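Local coordinates for protein flavin-dependent thymidylate synthase (Thermus thermophilus, PDB 6J61) that probably catalyses the reductive methylation of dUMP to dTMP, with methylenetetrahydrofolate as methyl donor and NADPH and reduced FAD as reductants, working as a homotetramer, at residues Pro8-Gly13 with Glu101-Glu106; Val65-Val70 with Tyr169-Leu174; Lys71-Val76 with Asn163-Phe168; Ser92-Ile97 with Ala152-Arg157. All blocks are in the same frame, centred on the assembly; numbering follows the deposited sequence.

Contact 1: residues Pro8-Gly13 with Glu101-Glu106; sequences PVLDKG and EFYEPE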
loop_
_atom_site.group_PDB
_atom_site.type_symbol
_atom_site.label_atom_id
_atom_site.label_comp_id
_atom_site.label_asym_id
_atom_site.label_seq_id
_atom_site.Cartn_x
_atom_site.Cartn_y
_atom_site.Cartn_z
ATOM N N PRO A 8 21.120 21.067 6.901
ATOM C CA PRO A 8 20.283 22.206 6.512
ATOM C C PRO A 8 19.949 22.151 5.029
ATOM O O PRO A 8 20.761 21.706 4.217
ATOM C CB PRO A 8 21.163 23.423 6.831
ATOM C CG PRO A 8 22.177 22.899 7.803
ATOM C CD PRO A 8 22.463 21.512 7.295
ATOM N N VAL A 9 18.748 22.589 4.679
ATOM C CA VAL A 9 18.349 22.642 3.282
ATOM C C VAL A 9 17.606 23.946 3.101
ATOM O O VAL A 9 16.818 24.346 3.956
ATOM C CB VAL A 9 17.414 21.487 2.864
ATOM C CG1 VAL A 9 17.218 21.533 1.344
ATOM C CG2 VAL A 9 17.989 20.141 3.303
ATOM N N LEU A 10 17.856 24.599 1.978
ATOM C CA LEU A 10 17.236 25.877 1.667
ATOM C C LEU A 10 17.574 26.886 2.750
ATOM O O LEU A 10 18.496 26.675 3.542
ATOM C CB LEU A 10 15.722 25.733 1.530
ATOM C CG LEU A 10 15.269 24.744 0.456
ATOM C CD1 LEU A 10 13.757 24.870 0.260
ATOM C CD2 LEU A 10 15.996 25.024 -0.845
ATOM N N ASP A 11 16.820 27.976 2.790
ATOM C CA ASP A 11 17.082 29.022 3.757
ATOM C C ASP A 11 16.770 28.640 5.200
ATOM O O ASP A 11 17.581 28.885 6.084
ATOM C CB ASP A 11 16.335 30.300 3.350
ATOM C CG ASP A 11 14.828 30.135 3.379
ATOM O OD1 ASP A 11 14.356 29.003 3.152
ATOM O OD2 ASP A 11 14.114 31.136 3.616
ATOM N N LYS A 12 15.622 28.022 5.445
ATOM C CA LYS A 12 15.267 27.659 6.813
ATOM C C LYS A 12 14.864 26.195 7.057
ATOM O O LYS A 12 14.411 25.857 8.147
ATOM C CB LYS A 12 14.139 28.569 7.298
ATOM C CG LYS A 12 14.327 30.041 6.979
ATOM C CD LYS A 12 13.125 30.859 7.473
ATOM C CE LYS A 12 13.238 32.355 7.138
ATOM N NZ LYS A 12 13.216 32.640 5.677
ATOM N N GLY A 13 15.026 25.327 6.065
ATOM C CA GLY A 13 14.640 23.940 6.253
ATOM C C GLY A 13 15.741 23.012 6.744
ATOM O O GLY A 13 16.842 23.449 7.053
ATOM N N GLU A 101 7.427 31.544 9.019
ATOM C CA GLU A 101 8.654 31.196 8.333
ATOM C C GLU A 101 8.350 30.894 6.878
ATOM O O GLU A 101 7.518 30.044 6.565
ATOM C CB GLU A 101 9.312 29.998 9.012
ATOM C CG GLU A 101 9.925 30.333 10.360
ATOM C CD GLU A 101 10.428 29.107 11.097
ATOM O OE1 GLU A 101 11.158 29.272 12.091
ATOM O OE2 GLU A 101 10.087 27.977 10.690
ATOM N N PHE A 102 9.019 31.613 5.989
ATOM C CA PHE A 102 8.814 31.423 4.570
ATOM C C PHE A 102 10.097 31.133 3.827
ATOM O O PHE A 102 11.170 31.602 4.198
ATOM C CB PHE A 102 8.159 32.652 3.952
ATOM C CG PHE A 102 6.815 32.963 4.515
ATOM C CD1 PHE A 102 6.695 33.622 5.732
ATOM C CD2 PHE A 102 5.664 32.597 3.831
ATOM C CE1 PHE A 102 5.444 33.916 6.260
ATOM C CE2 PHE A 102 4.407 32.884 4.349
ATOM C CZ PHE A 102 4.297 33.549 5.567
ATOM N N TYR A 103 9.966 30.351 2.766
ATOM C CA TYR A 103 11.094 30.003 1.931
ATOM C C TYR A 103 11.350 31.105 0.905
ATOM O O TYR A 103 10.554 31.313 -0.012
ATOM C CB TYR A 103 10.827 28.696 1.194
ATOM C CG TYR A 103 11.660 28.543 -0.047
ATOM C CD1 TYR A 103 13.056 28.508 0.031
ATOM C CD2 TYR A 103 11.061 28.434 -1.300
ATOM C CE1 TYR A 103 13.839 28.364 -1.108
ATOM C CE2 TYR A 103 11.833 28.292 -2.453
ATOM C CZ TYR A 103 13.223 28.254 -2.350
ATOM O OH TYR A 103 13.994 28.077 -3.479
ATOM N N GLU A 104 12.459 31.815 1.063
ATOM C CA GLU A 104 12.791 32.861 0.117
ATOM C C GLU A 104 13.939 32.333 -0.732
ATOM O O GLU A 104 15.048 32.133 -0.253
ATOM C CB GLU A 104 13.156 34.147 0.866
ATOM C CG GLU A 104 11.990 34.692 1.691
ATOM C CD GLU A 104 12.253 36.079 2.276
ATOM O OE1 GLU A 104 12.596 36.999 1.500
ATOM O OE2 GLU A 104 12.101 36.253 3.508
ATOM N N PRO A 105 13.669 32.077 -2.015
ATOM C CA PRO A 105 14.677 31.559 -2.936
ATOM C C PRO A 105 15.938 32.405 -3.019
ATOM O O PRO A 105 15.923 33.599 -2.735
ATOM C CB PRO A 105 13.931 31.506 -4.262
ATOM C CG PRO A 105 12.984 32.654 -4.152
ATOM C CD PRO A 105 12.467 32.504 -2.746
ATOM N N GLU A 106 17.033 31.755 -3.398
ATOM C CA GLU A 106 18.319 32.417 -3.561
ATOM C C GLU A 106 18.081 33.322 -4.758
ATOM O O GLU A 106 18.493 34.476 -4.780
ATOM C CB GLU A 106 19.386 31.384 -3.912
ATOM C CG GLU A 106 20.786 31.736 -3.469
ATOM C CD GLU A 106 21.064 31.318 -2.039
ATOM O OE1 GLU A 106 20.287 31.716 -1.148
ATOM O OE2 GLU A 106 22.060 30.594 -1.809
#
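Asp11 OD2 is gripped by two donors, one on each face of its carboxylate: the backbone N-H of Glu104 arrives almost straight (Glu104 N to Asp11 OD2 3.1 Å, 172° at the hydrogen), and the ammonium of the next residue, Lys12, closes a salt bridge (Lys12 NZ to Asp11 OD2 2.7 Å). The same ammonium reaches across to the carbonyl of Phe102, Lys12 NZ lying 2.7 Å from Phe102 O. It thus sits between two acceptors, Asp11 OD2 and Phe102 O, which are themselves close, and its charge probably eases their proximity. A bend at the last torsion of Lys12 (chi4 65°) turns NZ back toward them. Asp11 OD1 lies at the edge of the Tyr103 ring, 3.4 Å from Tyr103 CD1, and is probably hydrogen-bonded to the hydroxyl of Tyr165. Over one ring face of Tyr103 comes a methyl of Leu10, a CH-pi contact with CD1 4.0 Å from the ring centroid. Glu104 turns its carboxylate to Arg133. Val9 and Gly13, joined by backbone bonds, close a tight beta-hairpin turn between strands 6-9 and 13-21, which is held against a loop that pairs with the start of strand 165-173, at one end of the antiparallel ThyX sheet.

Contact 2: residues Val65-Val70 with Tyr169-Leu174; sequences VFKFHV and YWKQDL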
loop_
_atom_site.group_PDB
_atom_site.type_symbol
_atom_site.label_atom_id
_atom_site.label_comp_id
_atom_site.label_asym_id
_atom_site.label_seq_id
_atom_site.Cartn_x
_atom_site.Cartn_y
_atom_site.Cartn_z
ATOM N N VAL A 65 14.728 0.427 7.840
ATOM C CA VAL A 65 13.830 1.585 7.862
ATOM C C VAL A 65 14.466 2.858 8.414
ATOM O O VAL A 65 15.260 2.818 9.344
ATOM C CB VAL A 65 12.542 1.273 8.686
ATOM C CG1 VAL A 65 11.594 2.470 8.687
ATOM C CG2 VAL A 65 11.840 0.061 8.107
ATOM N N PHE A 66 14.116 3.988 7.809
ATOM C CA PHE A 66 14.614 5.295 8.233
ATOM C C PHE A 66 13.433 6.189 8.616
ATOM O O PHE A 66 12.360 6.127 8.006
ATOM C CB PHE A 66 15.423 5.977 7.114
ATOM C CG PHE A 66 16.773 5.364 6.874
ATOM C CD1 PHE A 66 16.895 4.103 6.292
ATOM C CD2 PHE A 66 17.931 6.033 7.256
ATOM C CE1 PHE A 66 18.154 3.520 6.097
ATOM C CE2 PHE A 66 19.191 5.454 7.064
ATOM C CZ PHE A 66 19.302 4.202 6.485
ATOM N N LYS A 67 13.636 7.012 9.637
ATOM C CA LYS A 67 12.611 7.928 10.115
ATOM C C LYS A 67 13.241 9.313 10.225
ATOM O O LYS A 67 14.199 9.504 10.964
ATOM C CB LYS A 67 12.082 7.447 11.470
ATOM C CG LYS A 67 10.961 8.299 12.041
ATOM C CD LYS A 67 10.095 7.538 13.053
ATOM C CE LYS A 67 10.878 7.081 14.288
ATOM N NZ LYS A 67 9.986 6.472 15.323
ATOM N N PHE A 68 12.712 10.275 9.476
ATOM C CA PHE A 68 13.260 11.625 9.496
ATOM C C PHE A 68 12.324 12.701 10.042
ATOM O O PHE A 68 11.105 12.529 10.097
ATOM C CB PHE A 68 13.687 12.065 8.086
ATOM C CG PHE A 68 14.683 11.145 7.421
ATOM C CD1 PHE A 68 14.261 9.984 6.782
ATOM C CD2 PHE A 68 16.039 11.464 7.401
ATOM C CE1 PHE A 68 15.172 9.158 6.129
ATOM C CE2 PHE A 68 16.955 10.636 6.746
ATOM C CZ PHE A 68 16.516 9.483 6.110
ATOM N N HIS A 69 12.933 13.817 10.431
ATOM C CA HIS A 69 12.241 14.996 10.932
ATOM C C HIS A 69 12.580 16.001 9.831
ATOM O O HIS A 69 13.739 16.401 9.675
ATOM C CB HIS A 69 12.842 15.426 12.276
ATOM C CG HIS A 69 12.221 16.659 12.864
ATOM N ND1 HIS A 69 12.638 17.200 14.061
ATOM C CD2 HIS A 69 11.222 17.459 12.421
ATOM C CE1 HIS A 69 11.924 18.278 14.329
ATOM N NE2 HIS A 69 11.056 18.457 13.349
ATOM N N VAL A 70 11.581 16.379 9.043
ATOM C CA VAL A 70 11.805 17.293 7.932
ATOM C C VAL A 70 11.027 18.594 8.059
ATOM O O VAL A 70 9.851 18.605 8.427
ATOM C CB VAL A 70 11.401 16.630 6.582
ATOM C CG1 VAL A 70 11.851 17.502 5.395
ATOM C CG2 VAL A 70 11.982 15.226 6.496
ATOM N N TYR A 169 7.311 14.133 10.282
ATOM C CA TYR A 169 8.126 12.947 10.489
ATOM C C TYR A 169 7.878 12.077 9.265
ATOM O O TYR A 169 6.731 11.836 8.894
ATOM C CB TYR A 169 7.680 12.205 11.754
ATOM C CG TYR A 169 8.482 12.562 12.982
ATOM C CD1 TYR A 169 8.843 13.887 13.239
ATOM C CD2 TYR A 169 8.886 11.574 13.888
ATOM C CE1 TYR A 169 9.590 14.219 14.361
ATOM C CE2 TYR A 169 9.631 11.896 15.023
ATOM C CZ TYR A 169 9.982 13.222 15.253
ATOM O OH TYR A 169 10.720 13.566 16.372
ATOM N N TRP A 170 8.948 11.619 8.633
ATOM C CA TRP A 170 8.840 10.781 7.451
ATOM C C TRP A 170 9.489 9.435 7.769
ATOM O O TRP A 170 10.683 9.355 8.066
ATOM C CB TRP A 170 9.532 11.488 6.275
ATOM C CG TRP A 170 9.466 10.781 4.944
ATOM C CD1 TRP A 170 10.446 10.018 4.361
ATOM C CD2 TRP A 170 8.358 10.762 4.042
ATOM N NE1 TRP A 170 10.010 9.524 3.150
ATOM C CE2 TRP A 170 8.733 9.965 2.931
ATOM C CE3 TRP A 170 7.082 11.340 4.060
ATOM C CZ2 TRP A 170 7.876 9.732 1.855
ATOM C CZ3 TRP A 170 6.223 11.107 2.980
ATOM C CH2 TRP A 170 6.627 10.309 1.896
ATOM N N LYS A 171 8.677 8.381 7.738
ATOM C CA LYS A 171 9.138 7.015 8.013
ATOM C C LYS A 171 9.029 6.174 6.743
ATOM O O LYS A 171 7.933 5.992 6.203
ATOM C CB LYS A 171 8.285 6.379 9.113
ATOM C CG LYS A 171 8.875 5.095 9.667
ATOM C CD LYS A 171 8.383 3.840 8.956
ATOM C CE LYS A 171 7.011 3.440 9.423
ATOM N NZ LYS A 171 6.417 2.351 8.601
ATOM N N GLN A 172 10.153 5.642 6.278
ATOM C CA GLN A 172 10.136 4.853 5.054
ATOM C C GLN A 172 11.238 3.806 4.978
ATOM O O GLN A 172 12.348 4.032 5.437
ATOM C CB GLN A 172 10.231 5.806 3.856
ATOM C CG GLN A 172 9.975 5.178 2.506
ATOM C CD GLN A 172 9.730 6.228 1.456
ATOM O OE1 GLN A 172 10.439 7.239 1.408
ATOM N NE2 GLN A 172 8.727 6.010 0.609
ATOM N N ASP A 173 10.914 2.663 4.387
ATOM C CA ASP A 173 11.861 1.570 4.234
ATOM C C ASP A 173 12.870 1.866 3.131
ATOM O O ASP A 173 12.585 2.614 2.201
ATOM C CB ASP A 173 11.109 0.261 3.953
ATOM C CG ASP A 173 10.354 0.280 2.634
ATOM O OD1 ASP A 173 11.002 0.151 1.570
ATOM O OD2 ASP A 173 9.109 0.421 2.663
ATOM N N LEU A 174 14.056 1.275 3.247
ATOM C CA LEU A 174 15.138 1.502 2.289
ATOM C C LEU A 174 14.762 1.310 0.806
ATOM O O LEU A 174 15.154 2.107 -0.056
ATOM C CB LEU A 174 16.342 0.624 2.654
ATOM C CG LEU A 174 17.606 0.844 1.811
ATOM C CD1 LEU A 174 17.933 2.334 1.703
ATOM C CD2 LEU A 174 18.760 0.074 2.438
#
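Phe68 and Trp170 exchange two backbone hydrogen bonds, Phe68 N to Trp170 O at 2.6 Å and Trp170 N to Phe68 O at 2.8 Å. Phe66 and Gln172 form the next pair, with Gln172 N 2.8 Å from Phe66 O and the reverse bond from Phe66 N nearly straight at 174°. Between them Lys67 faces Lys171 as a non-hydrogen-bonded pair, its CA 3.2 Å from Trp170 O in a CA-H...O contact. Strands 65-73 and 165-173 are neighbours in the antiparallel sheet of the ThyX fold, and Asp173, ending the second strand, caps helix 174-184 and touches FAD. On the face carrying Trp170 and Gln172, the indole NE1 donates to Gln172 OE1 (2.9 Å) from above the amide plane. The other face looks to a third subunit. There Tyr169 CE1 lies over one face of the His69 imidazole, 3.9 Å from His69 CG, with the rings inclined at 42°, while Tyr169 OH bonds to Ser34 O of that subunit. Alanine in place of this tyrosine would lack the ring over His69 and would probably leave the Ser34 carbonyl without its hydroxyl partner. Lys171 bends at chi2 (-92°) and chi3, laying its CD 3.5 Å from Val65 CG1.

Contact 3: residues Lys71-Val76 with Asn163-Phe168; sequences KAPIFV and NLYTEF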
loop_
_atom_site.group_PDB
_atom_site.type_symbol
_atom_site.label_atom_id
_atom_site.label_comp_id
_atom_site.label_asym_id
_atom_site.label_seq_id
_atom_site.Cartn_x
_atom_site.Cartn_y
_atom_site.Cartn_z
ATOM N N LYS A 71 11.695 19.694 7.737
ATOM C CA LYS A 71 11.090 21.021 7.771
ATOM C C LYS A 71 11.217 21.520 6.335
ATOM O O LYS A 71 12.324 21.592 5.793
ATOM C CB LYS A 71 11.873 21.925 8.734
ATOM C CG LYS A 71 11.293 23.317 8.910
ATOM C CD LYS A 71 12.082 24.133 9.919
ATOM C CE LYS A 71 11.448 25.509 10.084
ATOM N NZ LYS A 71 12.275 26.439 10.901
ATOM N N ALA A 72 10.092 21.851 5.713
ATOM C CA ALA A 72 10.125 22.302 4.332
ATOM C C ALA A 72 8.914 23.107 3.921
ATOM O O ALA A 72 7.888 23.098 4.587
ATOM C CB ALA A 72 10.262 21.098 3.405
ATOM N N PRO A 73 9.022 23.820 2.790
ATOM C CA PRO A 73 7.918 24.636 2.280
ATOM C C PRO A 73 6.759 23.708 1.903
ATOM O O PRO A 73 6.972 22.587 1.435
ATOM C CB PRO A 73 8.532 25.320 1.061
ATOM C CG PRO A 73 9.981 25.372 1.397
ATOM C CD PRO A 73 10.238 24.022 1.984
ATOM N N ILE A 74 5.535 24.175 2.100
ATOM C CA ILE A 74 4.378 23.369 1.788
ATOM C C ILE A 74 4.418 22.825 0.365
ATOM O O ILE A 74 4.145 21.639 0.157
ATOM C CB ILE A 74 3.076 24.171 2.037
ATOM C CG1 ILE A 74 2.875 24.341 3.539
ATOM C CG2 ILE A 74 1.874 23.460 1.464
ATOM C CD1 ILE A 74 1.706 25.246 3.904
ATOM N N PHE A 75 4.772 23.655 -0.616
ATOM C CA PHE A 75 4.794 23.163 -1.995
ATOM C C PHE A 75 5.809 22.029 -2.199
ATOM O O PHE A 75 5.677 21.222 -3.115
ATOM C CB PHE A 75 5.025 24.306 -3.010
ATOM C CG PHE A 75 6.442 24.790 -3.092
ATOM C CD1 PHE A 75 6.987 25.576 -2.083
ATOM C CD2 PHE A 75 7.229 24.463 -4.190
ATOM C CE1 PHE A 75 8.296 26.031 -2.168
ATOM C CE2 PHE A 75 8.539 24.913 -4.283
ATOM C CZ PHE A 75 9.077 25.700 -3.271
ATOM N N VAL A 76 6.818 21.957 -1.344
ATOM C CA VAL A 76 7.765 20.865 -1.458
ATOM C C VAL A 76 7.140 19.657 -0.749
ATOM O O VAL A 76 7.260 18.513 -1.209
ATOM C CB VAL A 76 9.112 21.223 -0.814
ATOM C CG1 VAL A 76 9.976 19.981 -0.656
ATOM C CG2 VAL A 76 9.831 22.222 -1.690
ATOM N N ASN A 163 4.653 28.762 0.110
ATOM C CA ASN A 163 6.059 28.736 0.514
ATOM C C ASN A 163 6.213 28.712 2.036
ATOM O O ASN A 163 7.326 28.738 2.561
ATOM C CB ASN A 163 6.805 29.937 -0.068
ATOM C CG ASN A 163 6.315 31.254 0.492
ATOM O OD1 ASN A 163 5.170 31.376 0.936
ATOM N ND2 ASN A 163 7.177 32.257 0.456
ATOM N N LEU A 164 5.087 28.669 2.739
ATOM C CA LEU A 164 5.098 28.612 4.191
ATOM C C LEU A 164 5.842 27.333 4.563
ATOM O O LEU A 164 5.677 26.311 3.905
ATOM C CB LEU A 164 3.664 28.532 4.730
ATOM C CG LEU A 164 3.595 28.566 6.263
ATOM C CD1 LEU A 164 3.720 30.019 6.709
ATOM C CD2 LEU A 164 2.305 27.960 6.779
ATOM N N TYR A 165 6.672 27.379 5.595
ATOM C CA TYR A 165 7.385 26.180 5.999
ATOM C C TYR A 165 6.459 25.294 6.813
ATOM O O TYR A 165 5.461 25.766 7.359
ATOM C CB TYR A 165 8.607 26.543 6.834
ATOM C CG TYR A 165 9.870 26.674 6.023
ATOM C CD1 TYR A 165 10.626 25.545 5.694
ATOM C CD2 TYR A 165 10.299 27.923 5.551
ATOM C CE1 TYR A 165 11.772 25.653 4.916
ATOM C CE2 TYR A 165 11.444 28.045 4.768
ATOM C CZ TYR A 165 12.176 26.901 4.452
ATOM O OH TYR A 165 13.293 27.000 3.660
ATOM N N THR A 166 6.788 24.009 6.890
ATOM C CA THR A 166 5.998 23.049 7.652
ATOM C C THR A 166 6.916 21.912 8.085
ATOM O O THR A 166 7.951 21.679 7.465
ATOM C CB THR A 166 4.827 22.488 6.811
ATOM O OG1 THR A 166 4.114 21.506 7.573
ATOM C CG2 THR A 166 5.344 21.851 5.527
ATOM N N GLU A 167 6.560 21.214 9.156
ATOM C CA GLU A 167 7.400 20.121 9.629
ATOM C C GLU A 167 6.636 18.828 9.705
ATOM O O GLU A 167 5.418 18.830 9.892
ATOM C CB GLU A 167 7.951 20.392 11.024
ATOM C CG GLU A 167 8.667 21.690 11.199
ATOM C CD GLU A 167 9.266 21.806 12.586
ATOM O OE1 GLU A 167 9.627 22.935 12.967
ATOM O OE2 GLU A 167 9.381 20.775 13.293
ATOM N N PHE A 168 7.372 17.726 9.592
ATOM C CA PHE A 168 6.788 16.401 9.674
ATOM C C PHE A 168 7.817 15.297 9.899
ATOM O O PHE A 168 9.023 15.495 9.752
ATOM C CB PHE A 168 5.997 16.091 8.400
ATOM C CG PHE A 168 6.811 16.184 7.127
ATOM C CD1 PHE A 168 6.901 17.387 6.433
ATOM C CD2 PHE A 168 7.434 15.052 6.596
ATOM C CE1 PHE A 168 7.592 17.468 5.214
ATOM C CE2 PHE A 168 8.129 15.121 5.381
ATOM C CZ PHE A 168 8.206 16.335 4.684
#
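Lys71 lies beside Glu167 as a non-hydrogen-bonded pair, their aliphatic parts meeting at Lys71 CG and Glu167 CG, 3.8 Å apart. The lysine chain is extended throughout, with CG anti to the backbone N (chi1 -177°), which carries NZ above the face of the Tyr165 ring, to a salt bridge with Glu101; its cation-pi approach to that ring is long and at most weakly attractive. Glu167 instead bonds to His69 and to Tyr35 of a third subunit. Ala72 pairs with Thr166 through two backbone hydrogen bonds, Ala72 N to Thr166 O at 2.8 Å and Thr166 N to Ala72 O at 2.7 Å; the second is bent, 132° at the hydrogen. The threonine methyl CG2 is pressed toward Ala72 O, whereas Thr166 OG1, anti to its own N, turns to Glu90. Pro73 lies alongside Tyr165, pointing the same way: its CG sits over one ring face, 4.2 Å from the centroid, in a CH-pi contact, and CD touches Tyr165 CE1 at 3.7 Å. As the helix begins, Ile74 N donates a hydrogen bond to Leu164 O (2.8 Å), nearly in line with that carbonyl. Ile74 CG1 also packs against Thr166 CG2, and CD1 reaches Leu164 CB at 3.9 Å. Beyond it Phe75 brings one ring carbon, CD1, near Asn163 CA, and Met158 of a second subunit packs against both residues. The whole is an antiparallel strand pair in the ThyX sheet whose first strand runs directly into helix 74-80, with Pro73 at the N-cap position.

Contact 4: residues Ser92-Ile97 with Ala152-Arg157; sequences SGRYSI and AREMAR. With PO4 (phosphate ion), chain G.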
loop_
_atom_site.group_PDB
_atom_site.type_symbol
_atom_site.label_atom_id
_atom_site.label_comp_id
_atom_site.label_asym_id
_atom_site.label_seq_id
_atom_site.Cartn_x
_atom_site.Cartn_y
_atom_site.Cartn_z
ATOM N N SER A 92 -0.257 20.038 12.252
ATOM C CA SER A 92 -1.549 20.506 11.742
ATOM C C SER A 92 -1.855 21.990 11.917
ATOM O O SER A 92 -1.861 22.513 13.034
ATOM C CB SER A 92 -2.697 19.717 12.374
ATOM O OG SER A 92 -3.931 20.379 12.126
ATOM N N GLY A 93 -2.136 22.658 10.803
ATOM C CA GLY A 93 -2.464 24.068 10.861
ATOM C C GLY A 93 -3.841 24.264 11.472
ATOM O O GLY A 93 -4.349 25.384 11.535
ATOM N N ARG A 94 -4.451 23.173 11.926
ATOM C CA ARG A 94 -5.778 23.241 12.531
ATOM C C ARG A 94 -5.728 23.558 14.019
ATOM O O ARG A 94 -6.500 24.387 14.507
ATOM C CB ARG A 94 -6.522 21.922 12.332
ATOM C CG ARG A 94 -6.820 21.580 10.892
ATOM C CD ARG A 94 -7.780 20.414 10.834
ATOM N NE ARG A 94 -9.078 20.757 11.408
ATOM C CZ ARG A 94 -10.010 19.867 11.736
ATOM N NH1 ARG A 94 -9.792 18.570 11.552
ATOM N NH2 ARG A 94 -11.165 20.272 12.247
ATOM N N TYR A 95 -4.823 22.889 14.733
ATOM C CA TYR A 95 -4.660 23.072 16.178
ATOM C C TYR A 95 -3.606 24.131 16.509
ATOM O O TYR A 95 -3.881 25.108 17.212
ATOM C CB TYR A 95 -4.252 21.751 16.836
ATOM C CG TYR A 95 -5.158 20.585 16.510
ATOM C CD1 TYR A 95 -5.213 20.055 15.216
ATOM C CD2 TYR A 95 -5.955 20.002 17.496
ATOM C CE1 TYR A 95 -6.043 18.970 14.913
ATOM C CE2 TYR A 95 -6.789 18.918 17.204
ATOM C CZ TYR A 95 -6.827 18.406 15.913
ATOM O OH TYR A 95 -7.644 17.331 15.623
ATOM N N SER A 96 -2.399 23.920 15.992
ATOM C CA SER A 96 -1.276 24.822 16.220
ATOM C C SER A 96 -1.322 26.123 15.409
ATOM O O SER A 96 -1.901 26.184 14.319
ATOM C CB SER A 96 0.041 24.090 15.918
ATOM O OG SER A 96 0.188 22.936 16.728
ATOM N N ILE A 97 -0.719 27.167 15.970
ATOM C CA ILE A 97 -0.633 28.454 15.295
ATOM C C ILE A 97 0.611 28.316 14.412
ATOM O O ILE A 97 1.618 27.742 14.842
ATOM C CB ILE A 97 -0.433 29.623 16.304
ATOM C CG1 ILE A 97 -1.677 29.779 17.177
ATOM C CG2 ILE A 97 -0.159 30.930 15.556
ATOM C CD1 ILE A 97 -1.596 30.948 18.140
ATOM N N ALA A 152 -11.304 30.952 13.667
ATOM C CA ALA A 152 -10.628 29.696 13.984
ATOM C C ALA A 152 -9.354 29.471 13.162
ATOM O O ALA A 152 -9.292 29.795 11.966
ATOM C CB ALA A 152 -11.588 28.528 13.792
ATOM N N ARG A 153 -8.345 28.905 13.822
ATOM C CA ARG A 153 -7.063 28.623 13.189
ATOM C C ARG A 153 -7.239 27.891 11.863
ATOM O O ARG A 153 -6.805 28.362 10.813
ATOM C CB ARG A 153 -6.194 27.764 14.108
ATOM C CG ARG A 153 -6.007 28.305 15.511
ATOM C CD ARG A 153 -4.689 27.799 16.099
ATOM N NE ARG A 153 -4.658 27.812 17.561
ATOM C CZ ARG A 153 -4.942 28.869 18.318
ATOM N NH1 ARG A 153 -5.285 30.025 17.759
ATOM N NH2 ARG A 153 -4.881 28.772 19.640
ATOM N N GLU A 154 -7.881 26.731 11.927
ATOM C CA GLU A 154 -8.113 25.907 10.750
ATOM C C GLU A 154 -8.539 26.695 9.516
ATOM O O GLU A 154 -8.199 26.334 8.388
ATOM C CB GLU A 154 -9.172 24.855 11.058
ATOM C CG GLU A 154 -10.502 25.432 11.514
ATOM C CD GLU A 154 -11.625 24.422 11.406
ATOM O OE1 GLU A 154 -11.448 23.279 11.884
ATOM O OE2 GLU A 154 -12.684 24.774 10.843
ATOM N N MET A 155 -9.296 27.765 9.726
ATOM C CA MET A 155 -9.758 28.579 8.613
ATOM C C MET A 155 -8.793 29.707 8.328
ATOM O O MET A 155 -8.533 30.035 7.169
ATOM C CB MET A 155 -11.135 29.181 8.907
ATOM C CG MET A 155 -12.315 28.283 8.602
ATOM S SD MET A 155 -13.843 29.245 8.565
ATOM C CE MET A 155 -13.768 29.888 6.888
ATOM N N ALA A 156 -8.270 30.302 9.393
ATOM C CA ALA A 156 -7.347 31.421 9.273
ATOM C C ALA A 156 -6.138 31.147 8.384
ATOM O O ALA A 156 -5.806 31.947 7.508
ATOM C CB ALA A 156 -6.890 31.854 10.653
ATOM N N ARG A 157 -5.495 30.008 8.597
ATOM C CA ARG A 157 -4.307 29.658 7.837
ATOM C C ARG A 157 -4.467 29.471 6.326
ATOM O O ARG A 157 -3.497 29.146 5.656
ATOM C CB ARG A 157 -3.666 28.405 8.441
ATOM C CG ARG A 157 -4.573 27.168 8.492
ATOM C CD ARG A 157 -4.785 26.518 7.124
ATOM N NE ARG A 157 -5.709 25.392 7.228
ATOM C CZ ARG A 157 -5.387 24.194 7.711
ATOM N NH1 ARG A 157 -4.146 23.952 8.125
ATOM N NH2 ARG A 157 -6.318 23.252 7.824
HETATM P P PO4 G . -4.053 20.171 8.277
HETATM O O1 PO4 G . -2.888 21.100 8.304
HETATM O O2 PO4 G . -3.932 19.259 7.112
HETATM O O3 PO4 G . -4.083 19.371 9.531
HETATM O O4 PO4 G . -5.308 20.952 8.162
#
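Gly93 and Arg157 meet around a phosphate ion, probably from the crystallisation liquor, in what is probably the dUMP site of the ThyX family, where the loop beginning at the last ThyX-motif residue faces helix 153-156. This is the tight side. Arg157 NH1 lies 3.2 Å from Gly93 CA, where a CB would collide, and the guanidinium grips two phosphate oxygens, NH2 meeting O4 edge-on at 2.5 Å and NH1 bonding to O1. Gly93 N adds a bond to O1 (3.0 Å), Ser92 OG one to O3 (2.8 Å), and Arg82 and Gln79 of a second subunit bind the ion too. Arg94 sends its guanidinium past the anion, bending at chi3 (64°), to a salt bridge in which NH2 meets Glu154 OE1 at 3.0 Å; that NH2 also bonds to Glu188 O of the second subunit, whose Arg109 holds Glu154 OE2. A methionine in place of Arg94 would probably strip Glu154 OE1 of its cation and the Glu188 carbonyl of a donor. The looser solvent side belongs to Arg153, whose NE makes a weak bond to Tyr95 O (2.8 Å). Exposed Ile97 covers one face of that guanidinium, with CG1 3.6 Å from Arg153 CZ.

How the contacts relate
From the N terminus, the turn at 8-13 opens the first loop, which contact 1 closes at 101-106. Strand 65-73 starts inside it and pairs with strand 165-173, beyond its end, so contacts 2 and 3 both cross contact 1. Contact 3 is nested within contact 2: the two are successive lengths of one strand pair, joined by a probable hydrogen bond from Val70 to Phe168. Contact 4, linking the loop after strand 87-90 to helix 153-156, nests within both and crosses contact 1. Contacts 1 and 3 touch through Asp11 with Tyr165 and Glu101 with Lys71, tying turn and loop to the sheet; contact 4 touches none of the others, though 92-97 leads on toward 101-106.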